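Local coordinates for Afp3 (Serratia entomophila, PDB 6RBN), which probably forms part of the contractile sheath around the inner tube of the anti-feeding prophage, a contractile injection system seen here in its extended state, at residues Leu43-Trp53 with Phe119-Pro130; Ile147-Ala157 with Leu177-Leu186. One frame throughout, in Å; residues are numbered along the deposited sequence.

Contact 1: residues Leu43-Trp53 with Phe119-Pro130; sequences LAGVITRIGSW and FQNGGGPCYLYP
The carbonyl O of Leu43 opens the contact against Pro130 CG (3.6 Å), and a little further on the Gly45 carbonyl O lies at the edge of the Tyr129 ring, near its plane, 3.3 Å from CE1. Ile47 sends one branch to each of two tyrosines, CG1 to Tyr129 CD1 (3.6 Å) and CG2 to Tyr127 CD1 (3.8 Å), a division of labour that suits a beta-branched residue. Thr48, beta-branched as well and at home in a strand, makes the main backbone link: its N donates to Leu128 O (3.1 Å), while its O accepts from Leu128 N (3.0 Å), an antiparallel hydrogen-bonded pair. On the other side of the strand, Arg49 has CG trans to its backbone N (chi1 -175°) and runs extended from there, laying CG over a face of the Tyr127 ring and carrying NH2 to within 3.6 Å of Pro125 CB. The guanidinium plane stands at 75° to the ring, and the ring is met by the aliphatic CB and CG of Arg49. Ile50 packs CG1 against Leu128 CD1 (3.7 Å), while its N makes weak bonds to the carbonyls of Pro125 and Cys126. Beyond Ser52, the backbone N of Trp53 sits over a face of the Phe119 ring. Paired antiparallel, strand 48-49 forms an outer strand of a mixed three-stranded sheet in which 127-130 is central and 31-34 runs parallel to it on the far side.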
loop_
_atom_site.group_PDB
_atom_site.type_symbol
_atom_site.label_atom_id
_atom_site.label_comp_id
_atom_site.label_asym_id
_atom_site.label_seq_id
_atom_site.Cartn_x
_atom_site.Cartn_y
_atom_site.Cartn_z
ATOM N N LEU D 43 21.413 -28.878 68.953
ATOM C CA LEU D 43 22.372 -28.535 67.903
ATOM C C LEU D 43 23.806 -28.595 68.430
ATOM O O LEU D 43 24.594 -27.662 68.326
ATOM C CB LEU D 43 22.008 -27.181 67.290
ATOM C CG LEU D 43 21.669 -25.906 68.076
ATOM C CD1 LEU D 43 22.831 -24.972 68.322
ATOM C CD2 LEU D 43 20.559 -25.166 67.357
ATOM N N ALA D 44 24.156 -29.764 68.961
ATOM C CA ALA D 44 25.471 -29.973 69.548
ATOM C C ALA D 44 26.451 -30.655 68.607
ATOM O O ALA D 44 27.642 -30.328 68.629
ATOM C CB ALA D 44 25.352 -30.803 70.830
ATOM N N GLY D 45 25.988 -31.589 67.782
ATOM C CA GLY D 45 26.877 -32.298 66.884
ATOM C C GLY D 45 26.513 -32.151 65.424
ATOM O O GLY D 45 26.987 -32.921 64.582
ATOM N N VAL D 46 25.670 -31.172 65.107
ATOM C CA VAL D 46 25.221 -30.963 63.736
ATOM C C VAL D 46 25.693 -29.605 63.237
ATOM O O VAL D 46 26.270 -28.817 63.995
ATOM C CB VAL D 46 23.692 -31.083 63.628
ATOM C CG1 VAL D 46 23.243 -32.479 64.009
ATOM C CG2 VAL D 46 23.021 -30.046 64.503
ATOM N N ILE D 47 25.449 -29.327 61.962
ATOM C CA ILE D 47 25.831 -28.072 61.330
ATOM C C ILE D 47 24.594 -27.198 61.194
ATOM O O ILE D 47 23.585 -27.625 60.622
ATOM C CB ILE D 47 26.485 -28.320 59.961
ATOM C CG1 ILE D 47 27.814 -29.051 60.133
ATOM C CG2 ILE D 47 26.675 -27.022 59.208
ATOM C CD1 ILE D 47 28.408 -29.537 58.843
ATOM N N THR D 48 24.668 -25.979 61.723
ATOM C CA THR D 48 23.556 -25.042 61.690
ATOM C C THR D 48 23.911 -23.826 60.848
ATOM O O THR D 48 25.070 -23.410 60.787
ATOM C CB THR D 48 23.169 -24.584 63.095
ATOM O OG1 THR D 48 24.287 -23.930 63.705
ATOM C CG2 THR D 48 22.766 -25.770 63.941
ATOM N N ARG D 49 22.896 -23.251 60.210
ATOM C CA ARG D 49 23.063 -22.057 59.395
ATOM C C ARG D 49 22.801 -20.819 60.241
ATOM O O ARG D 49 21.792 -20.746 60.949
ATOM C CB ARG D 49 22.114 -22.084 58.198
ATOM C CG ARG D 49 22.305 -20.927 57.244
ATOM C CD ARG D 49 21.347 -21.004 56.079
ATOM N NE ARG D 49 21.554 -19.904 55.147
ATOM C CZ ARG D 49 20.956 -18.722 55.248
ATOM N NH1 ARG D 49 20.114 -18.486 56.242
ATOM N NH2 ARG D 49 21.202 -17.775 54.355
ATOM N N ILE D 50 23.710 -19.851 60.168
ATOM C CA ILE D 50 23.648 -18.634 60.968
ATOM C C ILE D 50 23.589 -17.467 59.989
ATOM O O ILE D 50 24.624 -16.956 59.552
ATOM C CB ILE D 50 24.840 -18.516 61.923
ATOM C CG1 ILE D 50 24.888 -19.732 62.838
ATOM C CG2 ILE D 50 24.735 -17.284 62.785
ATOM C CD1 ILE D 50 23.676 -19.880 63.721
ATOM N N GLY D 51 22.371 -17.028 59.661
ATOM C CA GLY D 51 22.198 -16.061 58.590
ATOM C C GLY D 51 22.666 -14.660 58.930
ATOM O O GLY D 51 23.005 -13.887 58.031
ATOM N N SER D 52 22.694 -14.311 60.212
ATOM C CA SER D 52 23.146 -12.997 60.642
ATOM C C SER D 52 23.689 -13.119 62.056
ATOM O O SER D 52 23.684 -14.197 62.651
ATOM C CB SER D 52 22.016 -11.971 60.567
ATOM O OG SER D 52 20.985 -12.282 61.486
ATOM N N TRP D 53 24.160 -11.996 62.602
ATOM C CA TRP D 53 24.631 -11.998 63.984
ATOM C C TRP D 53 23.470 -12.140 64.961
ATOM O O TRP D 53 23.640 -12.669 66.064
ATOM C CB TRP D 53 25.427 -10.727 64.272
ATOM C CG TRP D 53 25.910 -10.648 65.679
ATOM C CD1 TRP D 53 25.405 -9.867 66.672
ATOM C CD2 TRP D 53 26.970 -11.405 66.267
ATOM N NE1 TRP D 53 26.095 -10.078 67.837
ATOM C CE2 TRP D 53 27.062 -11.019 67.614
ATOM C CE3 TRP D 53 27.857 -12.367 65.781
ATOM C CZ2 TRP D 53 28.001 -11.559 68.483
ATOM C CZ3 TRP D 53 28.790 -12.900 66.642
ATOM C CH2 TRP D 53 28.856 -12.497 67.975
ATOM N N PHE D 119 31.455 -10.827 60.547
ATOM C CA PHE D 119 30.382 -10.028 59.970
ATOM C C PHE D 119 30.788 -8.565 59.819
ATOM O O PHE D 119 30.187 -7.830 59.029
ATOM C CB PHE D 119 29.113 -10.153 60.807
ATOM C CG PHE D 119 28.483 -11.512 60.761
ATOM C CD1 PHE D 119 27.774 -11.921 59.649
ATOM C CD2 PHE D 119 28.563 -12.363 61.843
ATOM C CE1 PHE D 119 27.188 -13.165 59.604
ATOM C CE2 PHE D 119 27.977 -13.610 61.806
ATOM C CZ PHE D 119 27.290 -14.008 60.685
ATOM N N GLN D 120 31.800 -8.120 60.570
ATOM C CA GLN D 120 32.318 -6.769 60.366
ATOM C C GLN D 120 33.129 -6.659 59.082
ATOM O O GLN D 120 33.283 -5.560 58.543
ATOM C CB GLN D 120 33.176 -6.328 61.550
ATOM C CG GLN D 120 32.396 -5.987 62.797
ATOM C CD GLN D 120 33.292 -5.611 63.957
ATOM O OE1 GLN D 120 34.514 -5.609 63.833
ATOM N NE2 GLN D 120 32.687 -5.312 65.098
ATOM N N ASN D 121 33.660 -7.770 58.590
ATOM C CA ASN D 121 34.498 -7.775 57.402
ATOM C C ASN D 121 33.769 -8.275 56.163
ATOM O O ASN D 121 34.418 -8.538 55.148
ATOM C CB ASN D 121 35.737 -8.630 57.651
ATOM C CG ASN D 121 36.705 -7.976 58.602
ATOM O OD1 ASN D 121 37.013 -6.799 58.474
ATOM N ND2 ASN D 121 37.171 -8.731 59.579
ATOM N N GLY D 122 32.449 -8.400 56.216
ATOM C CA GLY D 122 31.702 -8.991 55.124
ATOM C C GLY D 122 31.087 -10.317 55.522
ATOM O O GLY D 122 31.772 -11.339 55.571
ATOM N N GLY D 123 29.787 -10.312 55.804
ATOM C CA GLY D 123 29.111 -11.467 56.352
ATOM C C GLY D 123 28.777 -12.519 55.313
ATOM O O GLY D 123 29.312 -12.547 54.204
ATOM N N GLY D 124 27.871 -13.412 55.701
ATOM C CA GLY D 124 27.450 -14.495 54.850
ATOM C C GLY D 124 26.489 -15.431 55.551
ATOM O O GLY D 124 26.089 -15.202 56.694
ATOM N N PRO D 125 26.083 -16.501 54.864
ATOM C CA PRO D 125 25.177 -17.475 55.502
ATOM C C PRO D 125 25.819 -18.270 56.630
ATOM O O PRO D 125 25.090 -18.794 57.481
ATOM C CB PRO D 125 24.757 -18.371 54.329
ATOM C CG PRO D 125 24.951 -17.525 53.114
ATOM C CD PRO D 125 26.169 -16.705 53.408
ATOM N N CYS D 126 27.150 -18.434 56.618
ATOM C CA CYS D 126 27.972 -18.745 57.791
ATOM C C CYS D 126 27.575 -20.003 58.568
ATOM O O CYS D 126 27.014 -19.900 59.661
ATOM C CB CYS D 126 27.976 -17.539 58.734
ATOM S SG CYS D 126 29.164 -17.609 60.091
ATOM N N TYR D 127 27.772 -21.183 57.993
ATOM C CA TYR D 127 27.518 -22.430 58.701
ATOM C C TYR D 127 28.503 -22.615 59.851
ATOM O O TYR D 127 29.667 -22.223 59.765
ATOM C CB TYR D 127 27.593 -23.619 57.742
ATOM C CG TYR D 127 26.443 -23.664 56.771
ATOM C CD1 TYR D 127 25.236 -24.253 57.122
ATOM C CD2 TYR D 127 26.547 -23.084 55.522
ATOM C CE1 TYR D 127 24.180 -24.282 56.246
ATOM C CE2 TYR D 127 25.495 -23.102 54.642
ATOM C CZ TYR D 127 24.314 -23.704 55.005
ATOM O OH TYR D 127 23.264 -23.727 54.123
ATOM N N LEU D 128 28.015 -23.192 60.948
ATOM C CA LEU D 128 28.822 -23.438 62.135
ATOM C C LEU D 128 28.753 -24.905 62.524
ATOM O O LEU D 128 27.710 -25.543 62.381
ATOM C CB LEU D 128 28.367 -22.603 63.332
ATOM C CG LEU D 128 28.426 -21.083 63.272
ATOM C CD1 LEU D 128 27.997 -20.526 64.612
ATOM C CD2 LEU D 128 29.800 -20.596 62.891
ATOM N N TYR D 129 29.865 -25.428 63.030
ATOM C CA TYR D 129 29.920 -26.779 63.587
ATOM C C TYR D 129 30.553 -26.722 64.967
ATOM O O TYR D 129 31.791 -26.650 65.079
ATOM C CB TYR D 129 30.707 -27.716 62.677
ATOM C CG TYR D 129 30.775 -29.134 63.188
ATOM C CD1 TYR D 129 29.661 -29.958 63.140
ATOM C CD2 TYR D 129 31.953 -29.651 63.709
ATOM C CE1 TYR D 129 29.715 -31.253 63.602
ATOM C CE2 TYR D 129 32.015 -30.947 64.172
ATOM C CZ TYR D 129 30.892 -31.740 64.115
ATOM O OH TYR D 129 30.946 -33.032 64.575
ATOM N N PRO D 130 29.763 -26.745 66.044
ATOM C CA PRO D 130 30.347 -26.714 67.392
ATOM C C PRO D 130 31.051 -28.012 67.761
ATOM O O PRO D 130 30.436 -29.079 67.832
ATOM C CB PRO D 130 29.138 -26.447 68.291
ATOM C CG PRO D 130 27.977 -26.940 67.520
ATOM C CD PRO D 130 28.292 -26.697 66.078
#

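Contact 2: residues Ile147-Ala157 with Leu177-Leu186; sequences IDEVGEITLLA and LDQHKGYFLL
Tyr183 leans across to 147-157, meeting a succession of residues on its way out. Its CB lies near the Thr154 carbonyl O and has Leu156 CD1 for an apolar neighbour. With chi1 at -60°, CG is trans to the carbonyl carbon, and the ring reaches along the first segment: CD1 and CE1 run beside the Ile153 carbonyl O, CE1 also touching Ile153 CG2 at 3.7 Å. Further out, CZ packs on Ile147 CG2 (3.6 Å). At the tip, Tyr183 OH donates to Asp148 OD1 (2.9 Å), nearly along the C-O axis, with carboxylate and ring only 21° apart. Tyrosine suits the place, since its ring packs on Ile147 and Ile153 while its hydroxyl reaches the carboxylate. The other carboxylate oxygen, OD2, forms a salt bridge with Lys181 NZ, which also bonds Gln179 OE1 and pairs with Asp211 of a neighbouring Afp2 chain. Behind the tyrosine the backbones run parallel through a single bridge at Leu155 and Phe184, where Leu156 N donates to Phe184 O (3.1 Å). The contact thus ties the end of helix 143-149 to the loop leading into strand 185-188, whose first residues pack on Leu156 and Ala157, while Leu155, Phe184 and Leu186 rest on Tyr278 of helix 271-284.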
loop_
_atom_site.group_PDB
_atom_site.type_symbol
_atom_site.label_atom_id
_atom_site.label_comp_id
_atom_site.label_asym_id
_atom_site.label_seq_id
_atom_site.Cartn_x
_atom_site.Cartn_y
_atom_site.Cartn_z
ATOM N N ILE D 147 29.429 -32.438 55.893
ATOM C CA ILE D 147 29.632 -31.290 55.018
ATOM C C ILE D 147 28.989 -31.542 53.664
ATOM O O ILE D 147 28.426 -30.630 53.052
ATOM C CB ILE D 147 31.133 -30.978 54.885
ATOM C CG1 ILE D 147 31.728 -30.711 56.252
ATOM C CG2 ILE D 147 31.364 -29.735 54.059
ATOM C CD1 ILE D 147 33.213 -30.594 56.238
ATOM N N ASP D 148 29.039 -32.784 53.186
ATOM C CA ASP D 148 28.463 -33.104 51.888
ATOM C C ASP D 148 26.943 -33.114 51.909
ATOM O O ASP D 148 26.323 -32.977 50.851
ATOM C CB ASP D 148 28.981 -34.456 51.410
ATOM C CG ASP D 148 30.462 -34.435 51.122
ATOM O OD1 ASP D 148 30.985 -33.357 50.779
ATOM O OD2 ASP D 148 31.105 -35.499 51.232
ATOM N N GLU D 149 26.329 -33.274 53.084
ATOM C CA GLU D 149 24.875 -33.260 53.160
ATOM C C GLU D 149 24.317 -31.857 52.979
ATOM O O GLU D 149 23.201 -31.696 52.474
ATOM C CB GLU D 149 24.413 -33.851 54.489
ATOM C CG GLU D 149 24.709 -35.328 54.636
ATOM C CD GLU D 149 24.241 -35.889 55.963
ATOM O OE1 GLU D 149 23.777 -35.104 56.813
ATOM O OE2 GLU D 149 24.345 -37.119 56.158
ATOM N N VAL D 150 25.058 -30.843 53.384
ATOM C CA VAL D 150 24.684 -29.457 53.132
ATOM C C VAL D 150 25.292 -29.049 51.797
ATOM O O VAL D 150 26.448 -29.363 51.506
ATOM C CB VAL D 150 25.158 -28.550 54.280
ATOM C CG1 VAL D 150 24.679 -27.127 54.075
ATOM C CG2 VAL D 150 24.691 -29.092 55.619
ATOM N N GLY D 151 24.517 -28.350 50.971
ATOM C CA GLY D 151 24.896 -28.217 49.576
ATOM C C GLY D 151 25.974 -27.178 49.319
ATOM O O GLY D 151 26.729 -27.287 48.349
ATOM N N GLU D 152 26.068 -26.157 50.173
ATOM C CA GLU D 152 26.641 -24.885 49.746
ATOM C C GLU D 152 27.877 -24.427 50.525
ATOM O O GLU D 152 28.177 -23.235 50.532
ATOM C CB GLU D 152 25.566 -23.799 49.786
ATOM C CG GLU D 152 24.968 -23.564 51.156
ATOM C CD GLU D 152 23.900 -22.491 51.153
ATOM O OE1 GLU D 152 23.609 -21.940 50.072
ATOM O OE2 GLU D 152 23.349 -22.200 52.238
ATOM N N ILE D 153 28.634 -25.325 51.155
ATOM C CA ILE D 153 29.884 -24.899 51.788
ATOM C C ILE D 153 30.968 -24.737 50.729
ATOM O O ILE D 153 31.189 -25.631 49.903
ATOM C CB ILE D 153 30.311 -25.882 52.890
ATOM C CG1 ILE D 153 29.469 -25.698 54.149
ATOM C CG2 ILE D 153 31.782 -25.743 53.243
ATOM C CD1 ILE D 153 28.342 -26.640 54.264
ATOM N N THR D 154 31.643 -23.585 50.739
ATOM C CA THR D 154 32.774 -23.319 49.855
ATOM C C THR D 154 34.095 -23.196 50.599
ATOM O O THR D 154 35.103 -23.752 50.158
ATOM C CB THR D 154 32.521 -22.042 49.043
ATOM O OG1 THR D 154 32.391 -20.930 49.934
ATOM C CG2 THR D 154 31.254 -22.172 48.232
ATOM N N LEU D 155 34.123 -22.475 51.714
ATOM C CA LEU D 155 35.322 -22.277 52.518
ATOM C C LEU D 155 35.232 -23.101 53.795
ATOM O O LEU D 155 34.141 -23.457 54.244
ATOM C CB LEU D 155 35.492 -20.799 52.865
ATOM C CG LEU D 155 35.696 -19.831 51.701
ATOM C CD1 LEU D 155 35.637 -18.409 52.202
ATOM C CD2 LEU D 155 37.014 -20.097 51.011
ATOM N N LEU D 156 36.388 -23.441 54.370
ATOM C CA LEU D 156 36.398 -24.162 55.642
ATOM C C LEU D 156 36.780 -23.274 56.813
ATOM O O LEU D 156 35.897 -22.882 57.576
ATOM C CB LEU D 156 37.315 -25.377 55.515
ATOM C CG LEU D 156 36.811 -26.358 54.448
ATOM C CD1 LEU D 156 37.794 -27.489 54.210
ATOM C CD2 LEU D 156 35.447 -26.908 54.815
ATOM N N ALA D 157 38.048 -22.854 56.932
ATOM C CA ALA D 157 38.516 -21.764 57.811
ATOM C C ALA D 157 38.125 -21.930 59.289
ATOM O O ALA D 157 37.284 -21.202 59.799
ATOM C CB ALA D 157 38.012 -20.412 57.294
ATOM N N LEU D 177 39.580 -32.448 50.284
ATOM C CA LEU D 177 39.982 -31.340 49.430
ATOM C C LEU D 177 40.376 -31.781 48.030
ATOM O O LEU D 177 40.249 -30.993 47.090
ATOM C CB LEU D 177 41.141 -30.578 50.071
ATOM C CG LEU D 177 40.803 -29.848 51.368
ATOM C CD1 LEU D 177 42.051 -29.250 51.979
ATOM C CD2 LEU D 177 39.761 -28.779 51.120
ATOM N N ASP D 178 40.854 -33.013 47.869
ATOM C CA ASP D 178 41.253 -33.524 46.564
ATOM C C ASP D 178 40.188 -34.402 45.919
ATOM O O ASP D 178 40.524 -35.276 45.115
ATOM C CB ASP D 178 42.577 -34.282 46.679
ATOM C CG ASP D 178 42.540 -35.382 47.724
ATOM O OD1 ASP D 178 41.531 -35.499 48.446
ATOM O OD2 ASP D 178 43.531 -36.134 47.828
ATOM N N GLN D 179 38.915 -34.190 46.252
ATOM C CA GLN D 179 37.821 -34.994 45.725
ATOM C C GLN D 179 36.917 -34.204 44.786
ATOM O O GLN D 179 35.758 -34.590 44.588
ATOM C CB GLN D 179 37.008 -35.590 46.872
ATOM C CG GLN D 179 37.770 -36.623 47.675
ATOM C CD GLN D 179 36.967 -37.170 48.832
ATOM O OE1 GLN D 179 35.857 -36.718 49.100
ATOM N NE2 GLN D 179 37.523 -38.154 49.526
ATOM N N HIS D 180 37.425 -33.095 44.232
ATOM C CA HIS D 180 36.764 -32.278 43.204
ATOM C C HIS D 180 35.430 -31.701 43.675
ATOM O O HIS D 180 34.541 -31.432 42.866
ATOM C CB HIS D 180 36.571 -33.055 41.897
ATOM C CG HIS D 180 37.853 -33.481 41.252
ATOM N ND1 HIS D 180 38.674 -32.602 40.581
ATOM C CD2 HIS D 180 38.450 -34.692 41.170
ATOM C CE1 HIS D 180 39.724 -33.254 40.115
ATOM N NE2 HIS D 180 39.612 -34.525 40.459
ATOM N N LYS D 181 35.279 -31.500 44.980
ATOM C CA LYS D 181 34.034 -30.994 45.537
ATOM C C LYS D 181 34.008 -29.480 45.655
ATOM O O LYS D 181 32.960 -28.918 45.988
ATOM C CB LYS D 181 33.787 -31.616 46.909
ATOM C CG LYS D 181 33.511 -33.101 46.863
ATOM C CD LYS D 181 33.313 -33.660 48.253
ATOM C CE LYS D 181 33.083 -35.155 48.209
ATOM N NZ LYS D 181 32.959 -35.729 49.571
ATOM N N GLY D 182 35.126 -28.813 45.401
ATOM C CA GLY D 182 35.156 -27.370 45.358
ATOM C C GLY D 182 35.376 -26.675 46.679
ATOM O O GLY D 182 35.128 -25.468 46.767
ATOM N N TYR D 183 35.830 -27.384 47.707
ATOM C CA TYR D 183 36.093 -26.723 48.973
ATOM C C TYR D 183 37.430 -25.999 48.917
ATOM O O TYR D 183 38.272 -26.263 48.057
ATOM C CB TYR D 183 36.096 -27.718 50.131
ATOM C CG TYR D 183 34.799 -28.459 50.295
ATOM C CD1 TYR D 183 33.647 -27.793 50.677
ATOM C CD2 TYR D 183 34.739 -29.832 50.123
ATOM C CE1 TYR D 183 32.456 -28.468 50.835
ATOM C CE2 TYR D 183 33.555 -30.516 50.290
ATOM C CZ TYR D 183 32.419 -29.828 50.641
ATOM O OH TYR D 183 31.237 -30.506 50.806
ATOM N N PHE D 184 37.622 -25.077 49.854
ATOM C CA PHE D 184 38.850 -24.290 49.891
ATOM C C PHE D 184 39.187 -24.039 51.352
ATOM O O PHE D 184 38.455 -23.330 52.043
ATOM C CB PHE D 184 38.682 -22.983 49.126
ATOM C CG PHE D 184 39.967 -22.256 48.875
ATOM C CD1 PHE D 184 40.816 -22.666 47.863
ATOM C CD2 PHE D 184 40.324 -21.164 49.642
ATOM C CE1 PHE D 184 41.996 -22.002 47.617
ATOM C CE2 PHE D 184 41.507 -20.496 49.402
ATOM C CZ PHE D 184 42.343 -20.919 48.387
ATOM N N LEU D 185 40.283 -24.624 51.821
ATOM C CA LEU D 185 40.687 -24.510 53.214
ATOM C C LEU D 185 41.490 -23.238 53.439
ATOM O O LEU D 185 42.362 -22.890 52.638
ATOM C CB LEU D 185 41.512 -25.729 53.626
ATOM C CG LEU D 185 42.053 -25.811 55.052
ATOM C CD1 LEU D 185 40.936 -25.844 56.059
ATOM C CD2 LEU D 185 42.923 -27.035 55.199
ATOM N N LEU D 186 41.190 -22.543 54.530
ATOM C CA LEU D 186 41.942 -21.365 54.952
ATOM C C LEU D 186 42.693 -21.733 56.228
ATOM O O LEU D 186 42.194 -21.548 57.338
ATOM C CB LEU D 186 41.030 -20.171 55.170
ATOM C CG LEU D 186 40.331 -19.623 53.934
ATOM C CD1 LEU D 186 39.394 -18.497 54.310
ATOM C CD2 LEU D 186 41.362 -19.157 52.939
#

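Both segments of contact 1 precede those of contact 2 in the sequence, and the centres of the two contacts lie about 15 Å apart. They touch directly: Tyr127 of contact 1 reaches Glu152 of contact 2 with its hydroxyl, probably as a hydrogen bond, and its ring packs on Val150. Residues 29-32 make a second link, since Phe32 in strand 31-34 bonds the backbones of Tyr127 and Tyr129, while Val29 bonds those of Thr154 and Leu155. The sheet of contact 1 is thereby joined to the 154-155 backbone, which in turn bridges to Phe184 just ahead of strand 185-188. Both contacts also meet Afp2 chains, through Ser52 weakly and through Lys181, consistent with packing between sheath subunits.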